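Local coordinates for protein ribonucleoside-diphosphate reductase (Pseudomonas aeruginosa, PDB 5IM3) that probably reduces ribonucleoside diphosphates to deoxyribonucleotides for DNA synthesis, and binds dATP as an allosteric enzyme with ATP cones, at residues E741-E746 with A863-K868; F684-M689 with Q867-Q872. All coordinates share one frame; numbering follows the deposited sequence.

In the fold
Contacts 1 and 2 adjoin in the barrel domain, with centres about 7 Å apart. They share Gln867 and Lys868. Lys868 joins them: its amine forms salt bridges with both Asp743 of contact 1 and Asp686 of contact 2. Asp743 OD1 and Asp686 OD2 come within 3.8 Å of each other. Arg865 NH1 of contact 1 also reaches Asp686 OD2 of contact 2, at 3.4 Å, a long and weak ion pair. Two aspartates and two basic residues thus form one charge cluster, in which the basic groups would offset the closeness of like charges. Packing adds to it, with Arg866 CG 3.5 Å from Met689 CG. Both contacts lie away from the dATP pockets.

Contact 1. Residues E741-E746 with A863-K868; sequences EVDLSE and ASRRQK
Segment 741-746 is an irregular loop that passes residues 863-868, which start on helix 856-866, with the CA atoms of Asp743 and Arg865 6.8 Å apart. Asp743 and Lys868 carry much of the contact. Asp743 CG stands anti to the backbone N (chi1 -178°), which lays the carboxylate over the guanidinium of Arg865. The two planes are stacked, 27° apart, and Asp743 CB sits over the centre of one guanidinium face. The salt bridge from Asp743 OD2 to Arg865 NH2 is 3.4 Å long, so the pair meets by stacking rather than end-on.

Asp743 OD1 is gripped from its own loop as well. It accepts from Ser745 N at 2.8 Å, from above the carboxylate plane, which makes an Asx turn. Ser745 OG donates to the same Asp743 OD1 at 2.7 Å, on its syn lone pair. Together the two bonds should restrain the carboxylate's rotation.

Asp743, Arg865 and Lys868 form a salt-bridge network in the barrel domain. The Lys868 chain bends at chi3, and NZ forms a salt bridge with Asp743 OD1 at 3.1 Å, though as a hydrogen bond it is weak. Another weak bond joins Lys868 NZ to Ser745 O at 3.3 Å. The amine's strongest partner is Asp686 on helix 679-707. Val742 CG2 packs against Ser864 OG at 3.6 Å and the Lys868 chain. Ser864 OG bonds to Arg898 O.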
loop_
_atom_site.group_PDB
_atom_site.type_symbol
_atom_site.label_atom_id
_atom_site.label_comp_id
_atom_site.label_asym_id
_atom_site.label_seq_id
_atom_site.Cartn_x
_atom_site.Cartn_y
_atom_site.Cartn_z
ATOM N N GLU A 741 -7.442 21.178 34.025
ATOM C CA GLU A 741 -8.031 22.511 33.999
ATOM C C GLU A 741 -9.506 22.359 33.673
ATOM O O GLU A 741 -9.853 21.799 32.630
ATOM C CB GLU A 741 -7.335 23.405 32.973
ATOM C CG GLU A 741 -7.922 24.799 32.872
ATOM C CD GLU A 741 -7.120 25.699 31.959
ATOM O OE1 GLU A 741 -5.914 25.892 32.226
ATOM O OE2 GLU A 741 -7.691 26.203 30.972
ATOM N N VAL A 742 -10.365 22.845 34.562
ATOM C CA VAL A 742 -11.807 22.732 34.396
ATOM C C VAL A 742 -12.452 24.020 34.888
ATOM O O VAL A 742 -11.979 24.638 35.847
ATOM C CB VAL A 742 -12.369 21.499 35.141
ATOM C CG1 VAL A 742 -11.950 21.508 36.597
ATOM C CG2 VAL A 742 -13.888 21.428 35.020
ATOM N N ASP A 743 -13.518 24.433 34.210
ATOM C CA ASP A 743 -14.263 25.614 34.624
ATOM C C ASP A 743 -14.898 25.385 35.990
ATOM O O ASP A 743 -15.411 24.303 36.282
ATOM C CB ASP A 743 -15.342 25.939 33.592
ATOM C CG ASP A 743 -16.122 27.184 33.944
ATOM O OD1 ASP A 743 -17.079 27.078 34.739
ATOM O OD2 ASP A 743 -15.782 28.268 33.422
ATOM N N LEU A 744 -14.863 26.417 36.834
ATOM C CA LEU A 744 -15.374 26.330 38.198
ATOM C C LEU A 744 -16.495 27.332 38.460
ATOM O O LEU A 744 -16.788 27.638 39.620
ATOM C CB LEU A 744 -14.231 26.531 39.198
ATOM C CG LEU A 744 -13.634 25.291 39.875
ATOM C CD1 LEU A 744 -13.368 24.164 38.889
ATOM C CD2 LEU A 744 -12.349 25.668 40.601
ATOM N N SER A 745 -17.143 27.837 37.411
ATOM C CA SER A 745 -18.170 28.851 37.585
ATOM C C SER A 745 -19.421 28.252 38.223
ATOM O O SER A 745 -19.685 27.049 38.139
ATOM C CB SER A 745 -18.525 29.495 36.244
ATOM O OG SER A 745 -19.180 28.573 35.389
ATOM N N GLU A 746 -20.198 29.123 38.869
ATOM C CA GLU A 746 -21.413 28.732 39.570
ATOM C C GLU A 746 -22.455 29.826 39.401
ATOM O O GLU A 746 -22.131 31.014 39.479
ATOM C CB GLU A 746 -21.146 28.502 41.063
ATOM C CG GLU A 746 -20.015 27.529 41.351
ATOM C CD GLU A 746 -19.716 27.403 42.833
ATOM O OE1 GLU A 746 -18.629 26.889 43.177
ATOM O OE2 GLU A 746 -20.564 27.824 43.649
ATOM N N ALA A 863 -19.323 17.729 28.370
ATOM C CA ALA A 863 -19.310 16.676 29.376
ATOM C C ALA A 863 -18.484 17.090 30.586
ATOM O O ALA A 863 -18.836 16.768 31.726
ATOM C CB ALA A 863 -18.773 15.382 28.769
ATOM N N SER A 864 -17.389 17.822 30.358
ATOM C CA SER A 864 -16.550 18.272 31.467
ATOM C C SER A 864 -17.335 19.135 32.446
ATOM O O SER A 864 -17.174 19.008 33.665
ATOM C CB SER A 864 -15.343 19.045 30.934
ATOM O OG SER A 864 -14.574 19.577 31.999
ATOM N N ARG A 865 -18.181 20.029 31.937
ATOM C CA ARG A 865 -18.916 20.920 32.825
ATOM C C ARG A 865 -20.107 20.229 33.471
ATOM O O ARG A 865 -20.489 20.585 34.591
ATOM C CB ARG A 865 -19.374 22.163 32.068
ATOM C CG ARG A 865 -18.276 23.193 31.909
ATOM C CD ARG A 865 -18.388 23.859 30.574
ATOM N NE ARG A 865 -17.316 24.816 30.325
ATOM C CZ ARG A 865 -17.346 26.091 30.694
ATOM N NH1 ARG A 865 -18.390 26.577 31.353
ATOM N NH2 ARG A 865 -16.321 26.884 30.411
ATOM N N ARG A 866 -20.707 19.251 32.792
ATOM C CA ARG A 866 -21.743 18.455 33.440
ATOM C C ARG A 866 -21.156 17.645 34.587
ATOM O O ARG A 866 -21.786 17.502 35.641
ATOM C CB ARG A 866 -22.422 17.540 32.420
ATOM C CG ARG A 866 -23.394 18.263 31.499
ATOM C CD ARG A 866 -24.162 17.286 30.622
ATOM N NE ARG A 866 -23.273 16.607 29.683
ATOM C CZ ARG A 866 -23.065 16.989 28.427
ATOM N NH1 ARG A 866 -23.692 18.049 27.928
ATOM N NH2 ARG A 866 -22.228 16.304 27.662
ATOM N N GLN A 867 -19.936 17.133 34.406
ATOM C CA GLN A 867 -19.299 16.301 35.420
ATOM C C GLN A 867 -18.970 17.072 36.692
ATOM O O GLN A 867 -18.699 16.450 37.723
ATOM C CB GLN A 867 -18.020 15.677 34.852
ATOM C CG GLN A 867 -17.411 14.584 35.722
ATOM C CD GLN A 867 -18.394 13.477 36.048
ATOM O OE1 GLN A 867 -18.721 12.651 35.198
ATOM N NE2 GLN A 867 -18.877 13.461 37.286
ATOM N N LYS A 868 -18.983 18.405 36.650
ATOM C CA LYS A 868 -18.713 19.173 37.860
ATOM C C LYS A 868 -19.805 18.981 38.896
ATOM O O LYS A 868 -19.556 19.127 40.097
ATOM C CB LYS A 868 -18.595 20.655 37.539
ATOM C CG LYS A 868 -17.752 20.966 36.330
ATOM C CD LYS A 868 -17.566 22.465 36.160
ATOM C CE LYS A 868 -18.890 23.221 36.122
ATOM N NZ LYS A 868 -18.687 24.689 36.013
#

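Contact 2. Residues F684-M689 with Q867-Q872; sequences FADQSM and QKWIDQ
Asp686, Met689 and Trp869 make most of this contact, Asp686 and Met689 from helix 679-707 and Trp869 from the loop. A chi1 of -171° swings the Asp686 carboxylate toward the loop, and each of its oxygens takes its own donor there. The indole nitrogen is one: Trp869 NE1 donates to Asp686 OD1 at 2.9 Å, with an N-H...acceptor angle of 158°. The oxygen lies close to the ring plane, at the indole edge. The bond reaches it from above the carboxylate plane, and the two planes are 52° apart. The other donor is Lys868 NZ, 2.8 Å from Asp686 OD2. It comes in on the syn side and makes a salt bridge. The side chains of Asp686 and Lys868 cross at about a right angle. The nearby amine would be expected to favour the charged form of this buried carboxylate.

Met689 lies one turn further along the helix. Its CB meets the pyrrole part of the indole at Trp869 CD1, 3.8 Å away, in an oblique approach. The bend at chi2 brings the sulfur to Ile870, where Met689 SD is 3.8 Å from Ile870 CG1.

The contact joins helix 679-707 to the loop between helix 856-866 and strand 878-881. Trp869 also touches Ile725 of helix 724-735, and Trp750 meets its ring nearly parallel. Met689 packs on Arg866 of helix 856-866.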
loop_
_atom_site.group_PDB
_atom_site.type_symbol
_atom_site.label_atom_id
_atom_site.label_comp_id
_atom_site.label_asym_id
_atom_site.label_seq_id
_atom_site.Cartn_x
_atom_site.Cartn_y
_atom_site.Cartn_z
ATOM N N PHE A 684 -25.314 25.994 28.428
ATOM C CA PHE A 684 -26.559 25.336 28.813
ATOM C C PHE A 684 -26.292 23.990 29.480
ATOM O O PHE A 684 -26.993 23.608 30.425
ATOM C CB PHE A 684 -27.463 25.158 27.594
ATOM C CG PHE A 684 -28.677 24.321 27.867
ATOM C CD1 PHE A 684 -29.699 24.801 28.671
ATOM C CD2 PHE A 684 -28.797 23.053 27.324
ATOM C CE1 PHE A 684 -30.818 24.030 28.932
ATOM C CE2 PHE A 684 -29.914 22.276 27.578
ATOM C CZ PHE A 684 -30.924 22.764 28.384
ATOM N N ALA A 685 -25.288 23.252 28.998
ATOM C CA ALA A 685 -24.956 21.966 29.609
ATOM C C ALA A 685 -24.470 22.150 31.040
ATOM O O ALA A 685 -24.787 21.344 31.923
ATOM C CB ALA A 685 -23.890 21.249 28.782
ATOM N N ASP A 686 -23.694 23.207 31.284
ATOM C CA ASP A 686 -23.203 23.488 32.629
ATOM C C ASP A 686 -24.350 23.839 33.568
ATOM O O ASP A 686 -24.507 23.227 34.630
ATOM C CB ASP A 686 -22.185 24.630 32.569
ATOM C CG ASP A 686 -21.462 24.846 33.886
ATOM O OD1 ASP A 686 -22.055 24.583 34.954
ATOM O OD2 ASP A 686 -20.294 25.287 33.851
ATOM N N GLN A 687 -25.169 24.822 33.182
ATOM C CA GLN A 687 -26.176 25.360 34.090
ATOM C C GLN A 687 -27.350 24.407 34.278
ATOM O O GLN A 687 -27.927 24.351 35.369
ATOM C CB GLN A 687 -26.665 26.707 33.570
ATOM C CG GLN A 687 -25.561 27.738 33.439
ATOM C CD GLN A 687 -26.020 28.997 32.739
ATOM O OE1 GLN A 687 -25.304 29.551 31.904
ATOM N NE2 GLN A 687 -27.220 29.458 33.072
ATOM N N SER A 688 -27.730 23.663 33.238
ATOM C CA SER A 688 -28.833 22.720 33.390
ATOM C C SER A 688 -28.461 21.598 34.351
ATOM O O SER A 688 -29.298 21.148 35.144
ATOM C CB SER A 688 -29.242 22.156 32.030
ATOM O OG SER A 688 -28.119 21.667 31.319
ATOM N N MET A 689 -27.208 21.137 34.305
ATOM C CA MET A 689 -26.772 20.121 35.257
ATOM C C MET A 689 -26.679 20.690 36.666
ATOM O O MET A 689 -27.021 20.009 37.639
ATOM C CB MET A 689 -25.426 19.536 34.830
ATOM C CG MET A 689 -25.533 18.150 34.223
ATOM S SD MET A 689 -26.359 16.983 35.319
ATOM C CE MET A 689 -27.558 16.275 34.195
ATOM N N GLN A 867 -19.936 17.133 34.406
ATOM C CA GLN A 867 -19.299 16.301 35.420
ATOM C C GLN A 867 -18.970 17.072 36.692
ATOM O O GLN A 867 -18.699 16.450 37.723
ATOM C CB GLN A 867 -18.020 15.677 34.852
ATOM C CG GLN A 867 -17.411 14.584 35.722
ATOM C CD GLN A 867 -18.394 13.477 36.048
ATOM O OE1 GLN A 867 -18.721 12.651 35.198
ATOM N NE2 GLN A 867 -18.877 13.461 37.286
ATOM N N LYS A 868 -18.983 18.405 36.650
ATOM C CA LYS A 868 -18.713 19.173 37.860
ATOM C C LYS A 868 -19.805 18.981 38.896
ATOM O O LYS A 868 -19.556 19.127 40.097
ATOM C CB LYS A 868 -18.595 20.655 37.539
ATOM C CG LYS A 868 -17.752 20.966 36.330
ATOM C CD LYS A 868 -17.566 22.465 36.160
ATOM C CE LYS A 868 -18.890 23.221 36.122
ATOM N NZ LYS A 868 -18.687 24.689 36.013
ATOM N N TRP A 869 -21.020 18.673 38.450
ATOM C CA TRP A 869 -22.173 18.586 39.327
ATOM C C TRP A 869 -22.627 17.157 39.576
ATOM O O TRP A 869 -23.407 16.924 40.506
ATOM C CB TRP A 869 -23.329 19.395 38.727
ATOM C CG TRP A 869 -22.900 20.757 38.270
ATOM C CD1 TRP A 869 -22.721 21.174 36.981
ATOM C CD2 TRP A 869 -22.576 21.877 39.101
ATOM N NE1 TRP A 869 -22.315 22.486 36.960
ATOM C CE2 TRP A 869 -22.215 22.940 38.249
ATOM C CE3 TRP A 869 -22.557 22.085 40.482
ATOM C CZ2 TRP A 869 -21.847 24.194 38.733
ATOM C CZ3 TRP A 869 -22.192 23.331 40.961
ATOM C CH2 TRP A 869 -21.840 24.367 40.088
ATOM N N ILE A 870 -22.159 16.203 38.785
ATOM C CA ILE A 870 -22.569 14.812 38.902
ATOM C C ILE A 870 -21.631 14.112 39.877
ATOM O O ILE A 870 -20.404 14.260 39.788
ATOM C CB ILE A 870 -22.562 14.131 37.521
ATOM C CG1 ILE A 870 -23.547 14.844 36.586
ATOM C CG2 ILE A 870 -22.902 12.650 37.637
ATOM C CD1 ILE A 870 -23.460 14.415 35.137
ATOM N N ASP A 871 -22.203 13.361 40.822
ATOM C CA ASP A 871 -21.371 12.639 41.781
ATOM C C ASP A 871 -20.826 11.335 41.208
ATOM O O ASP A 871 -19.750 10.896 41.620
ATOM C CB ASP A 871 -22.137 12.368 43.083
ATOM C CG ASP A 871 -23.574 11.938 42.853
ATOM O OD1 ASP A 871 -23.951 11.671 41.695
ATOM O OD2 ASP A 871 -24.331 11.868 43.841
ATOM N N GLN A 872 -21.523 10.717 40.263
ATOM C CA GLN A 872 -21.019 9.546 39.555
ATOM C C GLN A 872 -20.404 10.006 38.229
ATOM O O GLN A 872 -19.580 10.925 38.264
ATOM C CB GLN A 872 -22.131 8.508 39.423
ATOM C CG GLN A 872 -22.776 8.111 40.738
ATOM C CD GLN A 872 -23.454 6.757 40.663
ATOM O OE1 GLN A 872 -22.827 5.752 40.324
ATOM N NE2 GLN A 872 -24.742 6.726 40.972
#